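Local coordinates for peptidase M16 inactive domain family protein (Pseudomonas fluorescens, PDB 3GWB) that is of uncertain function but, as a member of the M16 metallopeptidase family, may take part in peptide hydrolysis, at residues A90-A95 with H167-D172; E231-P236 with A255-D260; D332-Y337 with L408-M413. All coordinates share one frame; numbering follows the deposited sequence.

Contact 1. Residues A90-A95 with H167-D172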
ATOM      1  N   ALA A  90     -12.289  -5.813  -5.099  1.00 11.41           N
ATOM      2  CA  ALA A  90     -13.743  -5.868  -5.060  1.00 13.32           C
ATOM      3  C   ALA A  90     -14.230  -4.644  -4.289  1.00 14.51           C
ATOM      4  O   ALA A  90     -13.616  -4.236  -3.300  1.00 15.12           O
ATOM      5  CB  ALA A  90     -14.209  -7.160  -4.383  1.00 12.82           C
ATOM      6  N   TYR A  91     -15.329  -4.062  -4.756  1.00 14.92           N
ATOM      7  CA  TYR A  91     -15.891  -2.865  -4.148  1.00 17.97           C
ATOM      8  C   TYR A  91     -17.387  -3.026  -3.913  1.00 16.61           C
ATOM      9  O   TYR A  91     -17.867  -4.136  -3.712  1.00 17.95           O
ATOM     10  CB  TYR A  91     -15.601  -1.682  -5.073  1.00 22.72           C
ATOM     11  CG  TYR A  91     -14.144  -1.656  -5.479  1.00 30.92           C
ATOM     12  CD1 TYR A  91     -13.159  -1.276  -4.569  1.00 31.94           C
ATOM     13  CD2 TYR A  91     -13.740  -2.103  -6.736  1.00 32.11           C
ATOM     14  CE1 TYR A  91     -11.808  -1.345  -4.893  1.00 33.71           C
ATOM     15  CE2 TYR A  91     -12.389  -2.179  -7.076  1.00 34.11           C
ATOM     16  CZ  TYR A  91     -11.428  -1.800  -6.148  1.00 34.56           C
ATOM     17  OH  TYR A  91     -10.091  -1.881  -6.461  1.00 39.04           O
ATOM     18  N   LYS A  92     -18.118  -1.916  -3.939  1.00 16.88           N
ATOM     19  CA  LYS A  92     -19.557  -1.940  -3.716  1.00 17.16           C
ATOM     20  C   LYS A  92     -20.328  -2.459  -4.922  1.00 17.91           C
ATOM     21  O   LYS A  92     -21.123  -3.384  -4.796  1.00 17.41           O
ATOM     22  CB  LYS A  92     -20.067  -0.535  -3.372  1.00 17.10           C
ATOM     23  CG  LYS A  92     -19.552   0.039  -2.068  1.00 17.48           C
ATOM     24  CD  LYS A  92     -20.217  -0.609  -0.882  1.00 17.42           C
ATOM     25  CE  LYS A  92     -19.915   0.149   0.403  1.00 18.01           C
ATOM     26  NZ  LYS A  92     -20.706  -0.399   1.533  1.00 20.15           N
ATOM     27  N   ASP A  93     -20.108  -1.866  -6.092  1.00 17.65           N
ATOM     28  CA  ASP A  93     -20.843  -2.318  -7.266  1.00 20.81           C
ATOM     29  C   ASP A  93     -20.035  -3.051  -8.330  1.00 19.20           C
ATOM     30  O   ASP A  93     -20.593  -3.522  -9.313  1.00 22.14           O
ATOM     31  CB  ASP A  93     -21.647  -1.151  -7.886  1.00 23.28           C
ATOM     32  CG  ASP A  93     -20.785   0.032  -8.268  1.00 26.05           C
ATOM     33  OD1 ASP A  93     -19.594   0.058  -7.893  1.00 26.08           O
ATOM     34  OD2 ASP A  93     -21.307   0.952  -8.944  1.00 26.43           O
HETATM   35  N   MSE A  94     -18.726  -3.174  -8.139  1.00 17.01           N
HETATM   36  CA  MSE A  94     -17.906  -3.892  -9.107  1.00 15.54           C
HETATM   37  C   MSE A  94     -16.775  -4.676  -8.450  1.00 14.29           C
HETATM   38  O   MSE A  94     -16.449  -4.467  -7.281  1.00 13.66           O
HETATM   39  CB  MSE A  94     -17.322  -2.935 -10.164  1.00 17.72           C
HETATM   40  CG  MSE A  94     -16.493  -1.766  -9.623  1.00 21.25           C
HETATM   41 SE   MSE A  94     -15.524  -0.892 -10.905  1.00 23.64          SE
HETATM   42  CE  MSE A  94     -16.795   0.008 -11.772  1.00 20.35           C
ATOM     43  N   ALA A  95     -16.213  -5.601  -9.215  1.00 12.39           N
ATOM     44  CA  ALA A  95     -15.089  -6.425  -8.789  1.00 12.68           C
ATOM     45  C   ALA A  95     -14.201  -6.465 -10.024  1.00 11.96           C
ATOM     46  O   ALA A  95     -14.698  -6.553 -11.150  1.00 12.62           O
ATOM     47  CB  ALA A  95     -15.550  -7.832  -8.414  1.00 12.10           C
ATOM     48  N   HIS A 167     -24.017  -2.100   3.882  1.00 18.77           N
ATOM     49  CA  HIS A 167     -23.067  -2.950   4.597  1.00 19.05           C
ATOM     50  C   HIS A 167     -21.640  -2.903   4.067  1.00 19.51           C
ATOM     51  O   HIS A 167     -21.405  -2.656   2.886  1.00 18.47           O
ATOM     52  CB  HIS A 167     -23.572  -4.395   4.608  1.00 19.96           C
ATOM     53  CG  HIS A 167     -23.462  -5.080   3.288  1.00 20.74           C
ATOM     54  ND1 HIS A 167     -22.382  -5.868   2.943  1.00 20.87           N
ATOM     55  CD2 HIS A 167     -24.279  -5.074   2.205  1.00 19.75           C
ATOM     56  CE1 HIS A 167     -22.539  -6.312   1.713  1.00 19.89           C
ATOM     57  NE2 HIS A 167     -23.680  -5.846   1.239  1.00 21.64           N
ATOM     58  N   ALA A 168     -20.685  -3.139   4.962  1.00 19.41           N
ATOM     59  CA  ALA A 168     -19.277  -3.123   4.601  1.00 20.23           C
ATOM     60  C   ALA A 168     -18.977  -4.231   3.600  1.00 20.10           C
ATOM     61  O   ALA A 168     -19.442  -5.359   3.757  1.00 16.84           O
ATOM     62  CB  ALA A 168     -18.422  -3.299   5.847  1.00 19.82           C
ATOM     63  N   SER A 169     -18.186  -3.899   2.584  1.00 21.08           N
ATOM     64  CA  SER A 169     -17.810  -4.843   1.537  1.00 21.31           C
ATOM     65  C   SER A 169     -17.132  -6.112   2.040  1.00 21.21           C
ATOM     66  O   SER A 169     -17.339  -7.189   1.483  1.00 21.78           O
ATOM     67  CB  SER A 169     -16.890  -4.162   0.525  1.00 23.19           C
ATOM     68  OG  SER A 169     -17.565  -3.107  -0.132  1.00 27.71           O
ATOM     69  N   ASP A 170     -16.311  -5.987   3.078  1.00 19.85           N
ATOM     70  CA  ASP A 170     -15.609  -7.145   3.621  1.00 19.51           C
ATOM     71  C   ASP A 170     -16.450  -7.965   4.598  1.00 19.77           C
ATOM     72  O   ASP A 170     -15.946  -8.898   5.223  1.00 20.93           O
ATOM     73  CB  ASP A 170     -14.314  -6.709   4.310  1.00 22.58           C
ATOM     74  CG  ASP A 170     -14.526  -5.555   5.286  1.00 24.86           C
ATOM     75  OD1 ASP A 170     -15.581  -5.508   5.954  1.00 26.56           O
ATOM     76  OD2 ASP A 170     -13.624  -4.698   5.392  1.00 27.46           O
ATOM     77  N   GLY A 171     -17.727  -7.623   4.723  1.00 19.76           N
ATOM     78  CA  GLY A 171     -18.589  -8.350   5.639  1.00 20.67           C
ATOM     79  C   GLY A 171     -18.188  -8.063   7.074  1.00 21.76           C
ATOM     80  O   GLY A 171     -17.660  -6.990   7.358  1.00 22.36           O
ATOM     81  N   ASP A 172     -18.435  -9.005   7.981  1.00 22.58           N
ATOM     82  CA  ASP A 172     -18.068  -8.812   9.381  1.00 24.11           C
ATOM     83  C   ASP A 172     -17.668 -10.118  10.064  1.00 24.43           C
ATOM     84  O   ASP A 172     -17.739 -11.190   9.465  1.00 24.14           O
ATOM     85  CB  ASP A 172     -19.214  -8.157  10.152  1.00 26.97           C
ATOM     86  CG  ASP A 172     -20.451  -9.029  10.212  1.00 27.85           C
ATOM     87  OD1 ASP A 172     -20.327 -10.220  10.564  1.00 30.51           O
ATOM     88  OD2 ASP A 172     -21.551  -8.522   9.916  1.00 31.35           O
TER
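Lys-92 spans the gap to the 167-172 loop with its ammonium group, and the one direct hydrogen bond between the two segments runs from its NZ to the carbonyl O of His-167 at 2.7 Å. The nitrogen comes in from above the carbonyl plane, 46° out of it. NZ also donates to the carbonyl O of Tyr-165, so two backbone oxygens of the same loop grip one charge, a task suited to a lysine, whose long chain ends in an ammonium with several N-H groups. A bend at chi2 (-74°) turns that chain across the gap. With an alanine in place of Lys-92, the carbonyls of His-167 and Tyr-165 would probably lose their shared donor, and Ser-169 the methylenes it rests on.

The contact ties the turn between antiparallel strands 85-90 and 95-102, at one edge of the six-stranded sheet, to the loop that follows helix 147-160. Within that loop Ala-168 to Gly-171 form a type I beta turn, closed by Gly-171 N to Ala-168 O at 3.0 Å. His-167 ND1 reaches the same oxygen at 3.1 Å from the opposite face of its plane.

Van der Waals packing comes from Ser-169, whose OG lies 3.7 Å from Lys-92 CD, alongside the aliphatic chain. A serine is small enough to sit against the methylenes while its hydroxyl pairs with Ser-46 OG.

Contact 2. Residues E231-P236 with A255-D260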
ATOM      1  N   GLU A 231     -31.399  -1.381  -7.335  1.00 26.84           N
ATOM      2  CA  GLU A 231     -32.364  -0.292  -7.308  1.00 27.46           C
ATOM      3  C   GLU A 231     -31.793   0.936  -6.617  1.00 25.55           C
ATOM      4  O   GLU A 231     -30.746   0.866  -5.980  1.00 24.32           O
ATOM      5  CB  GLU A 231     -33.644  -0.747  -6.604  1.00 30.35           C
ATOM      6  CG  GLU A 231     -34.243  -2.006  -7.212  1.00 36.09           C
ATOM      7  CD  GLU A 231     -35.693  -2.221  -6.829  1.00 39.58           C
ATOM      8  OE1 GLU A 231     -35.991  -2.261  -5.612  1.00 41.96           O
ATOM      9  OE2 GLU A 231     -36.532  -2.353  -7.749  1.00 39.02           O
ATOM     10  N   GLN A 232     -32.479   2.064  -6.760  1.00 24.32           N
ATOM     11  CA  GLN A 232     -32.044   3.316  -6.148  1.00 22.53           C
ATOM     12  C   GLN A 232     -32.420   3.363  -4.674  1.00 21.70           C
ATOM     13  O   GLN A 232     -33.491   2.906  -4.289  1.00 20.33           O
ATOM     14  CB  GLN A 232     -32.683   4.503  -6.872  1.00 23.91           C
ATOM     15  CG  GLN A 232     -32.126   4.750  -8.259  1.00 25.54           C
ATOM     16  CD  GLN A 232     -30.745   5.378  -8.224  1.00 26.95           C
ATOM     17  OE1 GLN A 232     -29.908   5.024  -7.391  1.00 28.36           O
ATOM     18  NE2 GLN A 232     -30.495   6.308  -9.137  1.00 26.28           N
ATOM     19  N   PRO A 233     -31.540   3.931  -3.831  1.00 20.47           N
ATOM     20  CA  PRO A 233     -31.798   4.035  -2.393  1.00 21.11           C
ATOM     21  C   PRO A 233     -32.831   5.116  -2.106  1.00 21.69           C
ATOM     22  O   PRO A 233     -33.108   5.962  -2.956  1.00 21.37           O
ATOM     23  CB  PRO A 233     -30.428   4.393  -1.828  1.00 22.21           C
ATOM     24  CG  PRO A 233     -29.874   5.287  -2.895  1.00 21.74           C
ATOM     25  CD  PRO A 233     -30.235   4.532  -4.172  1.00 19.06           C
ATOM     26  N   ALA A 234     -33.408   5.081  -0.913  1.00 22.85           N
ATOM     27  CA  ALA A 234     -34.386   6.082  -0.523  1.00 24.44           C
ATOM     28  C   ALA A 234     -33.624   7.234   0.112  1.00 26.30           C
ATOM     29  O   ALA A 234     -32.551   7.032   0.680  1.00 26.16           O
ATOM     30  CB  ALA A 234     -35.364   5.499   0.474  1.00 25.16           C
ATOM     31  N   GLU A 235     -34.171   8.440   0.005  1.00 27.65           N
ATOM     32  CA  GLU A 235     -33.541   9.618   0.597  1.00 29.37           C
ATOM     33  C   GLU A 235     -33.595   9.487   2.113  1.00 28.06           C
ATOM     34  O   GLU A 235     -34.674   9.489   2.697  1.00 28.07           O
ATOM     35  CB  GLU A 235     -34.293  10.885   0.181  1.00 33.54           C
ATOM     36  CG  GLU A 235     -34.067  11.314  -1.256  1.00 40.00           C
ATOM     37  CD  GLU A 235     -32.715  11.963  -1.450  1.00 42.55           C
ATOM     38  OE1 GLU A 235     -31.694  11.306  -1.152  1.00 44.38           O
ATOM     39  OE2 GLU A 235     -32.674  13.130  -1.894  1.00 44.15           O
ATOM     40  N   PRO A 236     -32.434   9.372   2.772  1.00 27.04           N
ATOM     41  CA  PRO A 236     -32.424   9.246   4.229  1.00 27.31           C
ATOM     42  C   PRO A 236     -32.748  10.581   4.897  1.00 26.86           C
ATOM     43  O   PRO A 236     -32.519  11.642   4.316  1.00 26.13           O
ATOM     44  CB  PRO A 236     -30.997   8.803   4.516  1.00 26.66           C
ATOM     45  CG  PRO A 236     -30.231   9.571   3.490  1.00 27.10           C
ATOM     46  CD  PRO A 236     -31.059   9.370   2.240  1.00 27.85           C
ATOM     47  N   ALA A 255     -22.358  13.649   5.188  1.00 15.88           N
ATOM     48  CA  ALA A 255     -22.706  13.044   3.919  1.00 17.70           C
ATOM     49  C   ALA A 255     -24.195  13.038   3.636  1.00 18.77           C
ATOM     50  O   ALA A 255     -25.018  13.285   4.516  1.00 20.14           O
ATOM     51  CB  ALA A 255     -22.174  11.605   3.874  1.00 17.41           C
ATOM     52  N   GLN A 256     -24.510  12.750   2.378  1.00 18.73           N
ATOM     53  CA  GLN A 256     -25.872  12.645   1.888  1.00 18.60           C
ATOM     54  C   GLN A 256     -25.735  11.954   0.551  1.00 18.66           C
ATOM     55  O   GLN A 256     -24.617  11.774   0.062  1.00 17.75           O
ATOM     56  CB  GLN A 256     -26.519  14.021   1.723  1.00 17.81           C
ATOM     57  CG  GLN A 256     -25.742  15.026   0.897  1.00 15.08           C
ATOM     58  CD  GLN A 256     -26.471  16.361   0.812  1.00 15.32           C
ATOM     59  OE1 GLN A 256     -27.387  16.535  -0.002  1.00 16.08           O
ATOM     60  NE2 GLN A 256     -26.088  17.297   1.671  1.00 14.30           N
ATOM     61  N   LEU A 257     -26.853  11.547  -0.035  1.00 18.82           N
ATOM     62  CA  LEU A 257     -26.803  10.863  -1.314  1.00 20.43           C
ATOM     63  C   LEU A 257     -26.297  11.784  -2.409  1.00 21.55           C
ATOM     64  O   LEU A 257     -26.757  12.917  -2.544  1.00 21.92           O
ATOM     65  CB  LEU A 257     -28.187  10.330  -1.688  1.00 18.52           C
ATOM     66  CG  LEU A 257     -28.739   9.220  -0.793  1.00 19.53           C
ATOM     67  CD1 LEU A 257     -30.095   8.758  -1.326  1.00 19.13           C
ATOM     68  CD2 LEU A 257     -27.758   8.055  -0.767  1.00 17.13           C
ATOM     69  N   GLY A 258     -25.337  11.292  -3.183  1.00 21.97           N
ATOM     70  CA  GLY A 258     -24.782  12.076  -4.267  1.00 22.18           C
ATOM     71  C   GLY A 258     -25.441  11.676  -5.568  1.00 22.29           C
ATOM     72  O   GLY A 258     -26.642  11.414  -5.610  1.00 23.57           O
ATOM     73  N   ILE A 259     -24.655  11.613  -6.636  1.00 20.32           N
ATOM     74  CA  ILE A 259     -25.187  11.240  -7.939  1.00 20.89           C
ATOM     75  C   ILE A 259     -24.751   9.833  -8.324  1.00 20.65           C
ATOM     76  O   ILE A 259     -23.881   9.246  -7.680  1.00 18.43           O
ATOM     77  CB  ILE A 259     -24.682  12.197  -9.038  1.00 21.09           C
ATOM     78  CG1 ILE A 259     -23.150  12.203  -9.040  1.00 21.41           C
ATOM     79  CG2 ILE A 259     -25.227  13.599  -8.804  1.00 20.62           C
ATOM     80  CD1 ILE A 259     -22.537  12.746 -10.314  1.00 25.25           C
ATOM     81  N   ASP A 260     -25.376   9.288  -9.363  1.00 21.33           N
ATOM     82  CA  ASP A 260     -24.983   7.980  -9.864  1.00 23.63           C
ATOM     83  C   ASP A 260     -23.988   8.313 -10.976  1.00 24.08           C
ATOM     84  O   ASP A 260     -24.003   9.422 -11.512  1.00 21.30           O
ATOM     85  CB  ASP A 260     -26.182   7.179 -10.396  1.00 27.86           C
ATOM     86  CG  ASP A 260     -27.054   7.976 -11.337  1.00 32.19           C
ATOM     87  OD1 ASP A 260     -26.509   8.662 -12.225  1.00 35.59           O
ATOM     88  OD2 ASP A 260     -28.294   7.903 -11.192  1.00 35.23           O
TER
HETATM   89  O   HOH W   1     -29.341  12.304   0.848  1.00 25.08           O
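Leu-257 meets the 231-236 loop with its CD1 methyl and carries the larger share of the packing; a direct polar link follows at Asp-260. The Leu-257 backbone N donates to a water at 2.7 Å, and this water donates in turn to Glu-235 OE1 at 3.2 Å, a bridge between strand and loop. With CG anti to the carbonyl carbon (chi1 -66°), the leucine branch is directed at the loop: CD1 packs 3.8 Å from Pro-233 CG and 3.7 Å from Pro-236 CD. The prolines suit an extended segment, offering rigid apolar rings without a backbone N-H to satisfy. Glu-235, bent at chi2, brings OE1 obliquely against the leucine's CD1, and the same oxygen also forms a salt bridge with Arg-309.

At Asp-260 the chemistry turns polar. Its OD2 accepts a weak hydrogen bond from Gln-232 NE2 at 3.4 Å, the N-H bent to 131°. The amide and carboxylate planes lie 21° apart. The glutamine suits this place because the other atom of its amide, OE1, accepts from the backbone N of Arg-309.

Pro-233 and Leu-257 both rest on Tyr-160 of helix 147-160, while strand 249-257 runs between strands 414-419 and 311-319 and the loop leads into edge strand 239-244.

Contact 3. Residues D332-Y337 with L408-M413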
ATOM      1  N   ASP A 332     -21.077  25.704   7.700  1.00 19.88           N
ATOM      2  CA  ASP A 332     -21.273  27.072   7.223  1.00 20.78           C
ATOM      3  C   ASP A 332     -20.550  27.261   5.900  1.00 18.63           C
ATOM      4  O   ASP A 332     -21.081  27.879   4.982  1.00 18.39           O
ATOM      5  CB  ASP A 332     -20.740  28.098   8.232  1.00 24.72           C
ATOM      6  CG  ASP A 332     -21.426  28.008   9.581  1.00 30.49           C
ATOM      7  OD1 ASP A 332     -22.675  27.948   9.613  1.00 32.37           O
ATOM      8  OD2 ASP A 332     -20.714  28.010  10.612  1.00 34.56           O
ATOM      9  N   VAL A 333     -19.330  26.743   5.810  1.00 16.58           N
ATOM     10  CA  VAL A 333     -18.561  26.848   4.578  1.00 17.15           C
ATOM     11  C   VAL A 333     -19.306  26.135   3.456  1.00 17.46           C
ATOM     12  O   VAL A 333     -19.338  26.602   2.318  1.00 19.21           O
ATOM     13  CB  VAL A 333     -17.172  26.205   4.729  1.00 17.32           C
ATOM     14  CG1 VAL A 333     -16.499  26.097   3.374  1.00 17.72           C
ATOM     15  CG2 VAL A 333     -16.321  27.033   5.682  1.00 18.80           C
ATOM     16  N   PHE A 334     -19.899  24.994   3.781  1.00 17.42           N
ATOM     17  CA  PHE A 334     -20.643  24.223   2.795  1.00 18.31           C
ATOM     18  C   PHE A 334     -21.887  24.992   2.357  1.00 18.13           C
ATOM     19  O   PHE A 334     -22.175  25.103   1.164  1.00 16.82           O
ATOM     20  CB  PHE A 334     -21.062  22.878   3.386  1.00 18.15           C
ATOM     21  CG  PHE A 334     -21.852  22.025   2.445  1.00 19.21           C
ATOM     22  CD1 PHE A 334     -21.289  21.581   1.259  1.00 20.33           C
ATOM     23  CD2 PHE A 334     -23.158  21.653   2.750  1.00 20.90           C
ATOM     24  CE1 PHE A 334     -22.009  20.778   0.381  1.00 20.60           C
ATOM     25  CE2 PHE A 334     -23.891  20.848   1.878  1.00 21.54           C
ATOM     26  CZ  PHE A 334     -23.313  20.410   0.692  1.00 22.15           C
ATOM     27  N   ALA A 335     -22.632  25.505   3.331  1.00 17.65           N
ATOM     28  CA  ALA A 335     -23.847  26.259   3.038  1.00 18.89           C
ATOM     29  C   ALA A 335     -23.508  27.456   2.164  1.00 18.14           C
ATOM     30  O   ALA A 335     -24.169  27.709   1.158  1.00 17.83           O
ATOM     31  CB  ALA A 335     -24.497  26.722   4.330  1.00 16.63           C
ATOM     32  N   GLU A 336     -22.463  28.179   2.561  1.00 20.07           N
ATOM     33  CA  GLU A 336     -21.993  29.359   1.849  1.00 21.26           C
ATOM     34  C   GLU A 336     -21.593  29.019   0.415  1.00 20.35           C
ATOM     35  O   GLU A 336     -21.857  29.789  -0.502  1.00 20.44           O
ATOM     36  CB  GLU A 336     -20.813  29.974   2.614  1.00 24.27           C
ATOM     37  CG  GLU A 336     -19.956  30.971   1.840  1.00 29.76           C
ATOM     38  CD  GLU A 336     -20.749  32.117   1.242  1.00 34.27           C
ATOM     39  OE1 GLU A 336     -21.613  32.691   1.947  1.00 36.62           O
ATOM     40  OE2 GLU A 336     -20.493  32.451   0.063  1.00 36.48           O
ATOM     41  N   TYR A 337     -20.966  27.864   0.220  1.00 17.47           N
ATOM     42  CA  TYR A 337     -20.557  27.449  -1.120  1.00 17.69           C
ATOM     43  C   TYR A 337     -21.763  27.176  -2.027  1.00 18.09           C
ATOM     44  O   TYR A 337     -21.789  27.612  -3.177  1.00 15.45           O
ATOM     45  CB  TYR A 337     -19.688  26.190  -1.058  1.00 18.16           C
ATOM     46  CG  TYR A 337     -19.088  25.813  -2.394  1.00 19.55           C
ATOM     47  CD1 TYR A 337     -18.146  26.636  -3.010  1.00 20.37           C
ATOM     48  CD2 TYR A 337     -19.465  24.641  -3.049  1.00 19.25           C
ATOM     49  CE1 TYR A 337     -17.591  26.301  -4.248  1.00 20.71           C
ATOM     50  CE2 TYR A 337     -18.914  24.294  -4.294  1.00 20.53           C
ATOM     51  CZ  TYR A 337     -17.976  25.132  -4.886  1.00 21.16           C
ATOM     52  OH  TYR A 337     -17.420  24.806  -6.117  1.00 19.21           O
ATOM     53  N   LEU A 408     -27.300  18.582  -4.147  1.00 19.17           N
ATOM     54  CA  LEU A 408     -26.991  18.661  -2.723  1.00 18.67           C
ATOM     55  C   LEU A 408     -27.850  19.693  -2.013  1.00 19.92           C
ATOM     56  O   LEU A 408     -28.246  20.691  -2.602  1.00 18.87           O
ATOM     57  CB  LEU A 408     -25.522  19.020  -2.524  1.00 18.40           C
ATOM     58  CG  LEU A 408     -24.490  18.036  -3.067  1.00 17.67           C
ATOM     59  CD1 LEU A 408     -23.099  18.636  -2.911  1.00 18.05           C
ATOM     60  CD2 LEU A 408     -24.606  16.706  -2.326  1.00 16.32           C
ATOM     61  N   ASN A 409     -28.118  19.451  -0.735  1.00 20.85           N
ATOM     62  CA  ASN A 409     -28.930  20.354   0.067  1.00 21.41           C
ATOM     63  C   ASN A 409     -28.413  20.314   1.496  1.00 22.15           C
ATOM     64  O   ASN A 409     -28.181  19.240   2.050  1.00 23.90           O
ATOM     65  CB  ASN A 409     -30.395  19.909   0.021  1.00 24.71           C
ATOM     66  CG  ASN A 409     -31.329  20.875   0.725  1.00 27.30           C
ATOM     67  OD1 ASN A 409     -31.195  21.133   1.925  1.00 29.36           O
ATOM     68  ND2 ASN A 409     -32.288  21.414  -0.023  1.00 27.53           N
ATOM     69  N   VAL A 410     -28.232  21.484   2.094  1.00 22.55           N
ATOM     70  CA  VAL A 410     -27.728  21.558   3.460  1.00 23.79           C
ATOM     71  C   VAL A 410     -28.639  20.887   4.490  1.00 23.73           C
ATOM     72  O   VAL A 410     -28.170  20.451   5.541  1.00 23.38           O
ATOM     73  CB  VAL A 410     -27.493  23.027   3.892  1.00 23.15           C
ATOM     74  CG1 VAL A 410     -26.434  23.659   3.007  1.00 25.17           C
ATOM     75  CG2 VAL A 410     -28.794  23.812   3.818  1.00 23.31           C
ATOM     76  N   ASP A 411     -29.932  20.799   4.183  1.00 24.52           N
ATOM     77  CA  ASP A 411     -30.903  20.193   5.099  1.00 25.62           C
ATOM     78  C   ASP A 411     -30.938  18.664   5.049  1.00 24.78           C
ATOM     79  O   ASP A 411     -31.667  18.034   5.818  1.00 25.64           O
ATOM     80  CB  ASP A 411     -32.320  20.704   4.797  1.00 28.25           C
ATOM     81  CG  ASP A 411     -32.470  22.204   4.996  1.00 31.68           C
ATOM     82  OD1 ASP A 411     -31.915  22.738   5.977  1.00 35.59           O
ATOM     83  OD2 ASP A 411     -33.164  22.850   4.180  1.00 31.21           O
ATOM     84  N   LYS A 412     -30.161  18.067   4.154  1.00 24.15           N
ATOM     85  CA  LYS A 412     -30.172  16.614   4.010  1.00 22.13           C
ATOM     86  C   LYS A 412     -28.945  15.894   4.554  1.00 21.87           C
ATOM     87  O   LYS A 412     -28.877  14.663   4.504  1.00 20.29           O
ATOM     88  CB  LYS A 412     -30.346  16.237   2.535  1.00 22.40           C
ATOM     89  CG  LYS A 412     -31.656  16.684   1.906  1.00 21.40           C
ATOM     90  CD  LYS A 412     -31.762  16.134   0.497  1.00 25.38           C
ATOM     91  CE  LYS A 412     -33.127  16.397  -0.140  1.00 26.72           C
ATOM     92  NZ  LYS A 412     -33.383  17.845  -0.352  1.00 30.53           N
HETATM   93  N   MSE A 413     -27.986  16.648   5.076  1.00 20.94           N
HETATM   94  CA  MSE A 413     -26.760  16.051   5.597  1.00 20.36           C
HETATM   95  C   MSE A 413     -26.939  15.136   6.797  1.00 19.67           C
HETATM   96  O   MSE A 413     -27.691  15.431   7.731  1.00 17.70           O
HETATM   97  CB  MSE A 413     -25.735  17.138   5.942  1.00 18.23           C
HETATM   98  CG  MSE A 413     -24.930  17.636   4.745  1.00 21.92           C
HETATM   99 SE   MSE A 413     -23.704  16.445   4.129  1.00 15.86          SE
HETATM  100  CE  MSE A 413     -22.380  17.558   3.650  1.00 22.78           C
TER
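Helix 323-340 passes closest to the 408-413 loop where the CA atoms of Ala-335 and Val-410 stand 6.1 Å apart, a spacing that the small alanine allows. The loop follows helix 397-407 and leads into strand 414-419, so the contact joins helix 323-340 to the entry of that strand in the five-stranded sheet. Phe-334 carries most of the packing. A chi1 of 179°, CG opposite the backbone N, sends its ring out towards the loop, where three aliphatic groups meet it in different ways. The CE methyl of selenomethionine Met-413 lies over one face in a CH-pi contact, 4.2 Å from the ring centroid and 17° off the normal. Leu-408 instead brings CD1 to the ring edge, 4.0 Å from CZ. Val-410 approaches obliquely, its CG1 3.8 Å from Phe-334 CD2, and the same methyl touches Ala-335 CB at 3.9 Å.

The loop has its own polar brace: Asn-409 OD1 accepts from Asp-411 N at 2.6 Å in an Asx turn, a role suited to the short asparagine side chain.

The contact between helix and loop is thus wholly apolar, so its hold depends on shape and burial: the flat phenylalanine offers both face and edge, and the side chain of Met-413, bent at chi2 and chi3, brings CE over the face.

Contact 3 is the buried one of the three, an apolar junction between a helix and a loop, whereas contacts 1 and 2 lie at the surface and add polar links. In contact 1 a lysine ammonium bridges two loops; contact 2 combines leucine-proline packing with a water bridge and a weak amide-carboxylate bond. Helix 147-160 serves both surface contacts, touching residues of each, although their nearest atoms stay about 8 Å apart. Contacts 2 and 3 touch directly: Gln-256 NE2 probably hydrogen-bonds to Asn-409 O, joining strand 249-257 to the loop before its sheet neighbour 414-419. Contact 1, beside the other large sheet, is centred about 29 Å from the centre of contact 3.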